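Local coordinates for protein Rd1NTF2_05_I64F_A80G_T94P_D101K_L106W (Synthetic construct, PDB 6W3F) that is a de novo designed NTF2-like protein, probably made as a scaffold whose fold can hold a designed pocket, with no natural function assigned to it, at residues K12-L15 and D16-E20. Numbering follows the deposited sequence.
Sequences KTLL and DIMRE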
ATOM      1  N   LYS A  12      -4.446  -6.863  -3.909  1.00 28.59           N
ATOM      2  CA  LYS A  12      -3.850  -7.460  -5.102  1.00 34.76           C
ATOM      3  C   LYS A  12      -3.504  -6.396  -6.147  1.00 33.29           C
ATOM      4  O   LYS A  12      -2.433  -6.436  -6.781  1.00 32.13           O
ATOM      5  CB  LYS A  12      -4.793  -8.507  -5.701  1.00 43.17           C
ATOM      6  CG  LYS A  12      -4.199  -9.205  -6.940  1.00 55.02           C
ATOM      7  CD  LYS A  12      -5.031 -10.410  -7.372  1.00 66.11           C
ATOM      8  CE  LYS A  12      -4.273 -11.266  -8.391  1.00 70.99           C
ATOM      9  NZ  LYS A  12      -3.765 -10.449  -9.535  1.00 70.19           N
ATOM     10  N   THR A  13      -4.429  -5.469  -6.394  1.00 31.38           N
ATOM     11  CA  THR A  13      -4.142  -4.380  -7.332  1.00 34.84           C
ATOM     12  C   THR A  13      -2.877  -3.664  -6.896  1.00 30.01           C
ATOM     13  O   THR A  13      -1.930  -3.513  -7.674  1.00 35.69           O
ATOM     14  CB  THR A  13      -5.322  -3.412  -7.404  1.00 35.58           C
ATOM     15  OG1 THR A  13      -6.491  -4.118  -7.844  1.00 43.21           O
ATOM     16  CG2 THR A  13      -5.039  -2.254  -8.370  1.00 40.24           C
ATOM     17  N   LEU A  14      -2.818  -3.286  -5.616  1.00 30.69           N
ATOM     18  CA  LEU A  14      -1.664  -2.543  -5.123  1.00 34.51           C
ATOM     19  C   LEU A  14      -0.392  -3.367  -5.270  1.00 31.47           C
ATOM     20  O   LEU A  14       0.629  -2.863  -5.743  1.00 36.22           O
ATOM     21  CB  LEU A  14      -1.870  -2.123  -3.674  1.00 51.08           C
ATOM     22  CG  LEU A  14      -1.896  -0.624  -3.414  1.00 50.08           C
ATOM     23  CD1 LEU A  14      -1.860  -0.285  -1.921  1.00 49.06           C
ATOM     24  CD2 LEU A  14      -0.744   0.078  -4.150  1.00 50.06           C
ATOM     25  N   LEU A  15      -0.438  -4.646  -4.871  1.00 41.54           N
ATOM     26  CA  LEU A  15       0.752  -5.489  -4.943  1.00 40.40           C
ATOM     27  C   LEU A  15       1.221  -5.665  -6.379  1.00 43.76           C
ATOM     28  O   LEU A  15       2.426  -5.635  -6.661  1.00 50.17           O
ATOM     29  CB  LEU A  15       0.476  -6.860  -4.329  1.00 43.72           C
ATOM     30  CG  LEU A  15       0.428  -7.008  -2.802  1.00 48.93           C
ATOM     31  CD1 LEU A  15       0.048  -8.438  -2.435  1.00 47.63           C
ATOM     32  CD2 LEU A  15       1.770  -6.601  -2.198  1.00 48.18           C
ATOM     33  N   ASP A  16       0.289  -5.882  -7.296  1.00 34.31           N
ATOM     34  CA  ASP A  16       0.657  -6.033  -8.697  1.00 35.96           C
ATOM     35  C   ASP A  16       1.226  -4.733  -9.272  1.00 39.52           C
ATOM     36  O   ASP A  16       2.171  -4.766 -10.058  1.00 39.27           O
ATOM     37  CB  ASP A  16      -0.556  -6.513  -9.493  1.00 43.38           C
ATOM     38  CG  ASP A  16      -0.933  -7.955  -9.167  1.00 50.80           C
ATOM     39  OD1 ASP A  16      -0.166  -8.601  -8.426  1.00 53.66           O
ATOM     40  OD2 ASP A  16      -1.986  -8.442  -9.643  1.00 55.15           O
ATOM     41  N   ILE A  17       0.683  -3.580  -8.895  1.00 37.95           N
ATOM     42  CA  ILE A  17       1.282  -2.321  -9.333  1.00 37.00           C
ATOM     43  C   ILE A  17       2.718  -2.220  -8.827  1.00 39.29           C
ATOM     44  O   ILE A  17       3.654  -1.949  -9.589  1.00 40.06           O
ATOM     45  CB  ILE A  17       0.421  -1.127  -8.871  1.00 53.05           C
ATOM     46  CG1 ILE A  17      -0.906  -1.115  -9.649  1.00 53.65           C
ATOM     47  CG2 ILE A  17       1.187   0.179  -9.041  1.00 52.44           C
ATOM     48  CD1 ILE A  17      -1.909  -0.106  -9.154  1.00 52.65           C
ATOM     49  N   MET A  18       2.927  -2.483  -7.537  1.00 43.73           N
ATOM     50  CA  MET A  18       4.270  -2.340  -6.983  1.00 44.86           C
ATOM     51  C   MET A  18       5.235  -3.349  -7.586  1.00 44.02           C
ATOM     52  O   MET A  18       6.371  -3.000  -7.910  1.00 48.74           O
ATOM     53  CB  MET A  18       4.225  -2.478  -5.462  1.00 58.11           C
ATOM     54  CG  MET A  18       3.636  -1.252  -4.801  1.00 56.72           C
ATOM     55  SD  MET A  18       3.354  -1.486  -3.061  1.00 55.66           S
ATOM     56  CE  MET A  18       2.789   0.146  -2.611  1.00 54.37           C
ATOM     57  N   ARG A  19       4.805  -4.604  -7.739  1.00 49.37           N
ATOM     58  CA  ARG A  19       5.649  -5.606  -8.378  1.00 47.08           C
ATOM     59  C   ARG A  19       6.043  -5.170  -9.783  1.00 52.01           C
ATOM     60  O   ARG A  19       7.197  -5.335 -10.194  1.00 54.87           O
ATOM     61  CB  ARG A  19       4.923  -6.950  -8.421  1.00 44.51           C
ATOM     62  CG  ARG A  19       4.833  -7.628  -7.060  1.00 50.22           C
ATOM     63  CD  ARG A  19       3.899  -8.836  -7.071  1.00 53.64           C
ATOM     64  NE  ARG A  19       3.752  -9.449  -5.746  1.00 43.85           N
ATOM     65  CZ  ARG A  19       2.742 -10.244  -5.402  1.00 50.37           C
ATOM     66  NH1 ARG A  19       1.783 -10.535  -6.275  1.00 54.26           N
ATOM     67  NH2 ARG A  19       2.689 -10.762  -4.182  1.00 52.85           N
ATOM     68  N   GLU A  20       5.088  -4.629 -10.544  1.00 56.38           N
ATOM     69  CA  GLU A  20       5.411  -4.048 -11.843  1.00 56.08           C
ATOM     70  C   GLU A  20       6.390  -2.891 -11.691  1.00 55.63           C
ATOM     71  O   GLU A  20       7.286  -2.714 -12.526  1.00 60.40           O
ATOM     72  CB  GLU A  20       4.133  -3.585 -12.543  1.00 51.16           C
TER
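K12 NZ donates to D16 OD2 at 2.7 Å, meeting the syn lone pair of that oxygen, the one on the side of OD1. The lysine chain leaves with CG anti to the backbone N (chi1 -178°), runs extended as far as CE and bends only at its last torsion, which turns the ammonium onto the carboxylate. The other oxygen, D16 OD1, lies 3.5 Å from R19 NH1, a longer salt bridge, so the aspartate stands between two cations, one a turn before it and one three residues after. With an alanine at D16 the two cations, K12 NZ and R19 NH1 6.4 Å apart, would probably be left without the anion that now links them. R19 is anchored further away as well, its NH2 bonding to the carbonyl of I63, and L15 covers one guanidinium face, with CB 4.2 Å above the centre of the plane. Beneath the side chains, D16 N, I17 N, M18 N and R19 N bond in turn to the carbonyls of K12, T13, L14 and L15.

Elsewhere round the helix the side chains of T13 and I17 lie alongside each other, CG2 and CD1 3.9 Å apart, while T13 OG1 bonds back to the K9 carbonyl. L14 CD2 meets the methyl CE of M18. Helix 6-20 is thus amphipathic: an i to i+4 salt bridge continued by an i to i+3 pair on its polar side, and an apolar side packing through L14 on M98 and F100 of strand 90-103 and through L14, I17 and M18 on L26 of helix 23-28, within the NTF2-like fold.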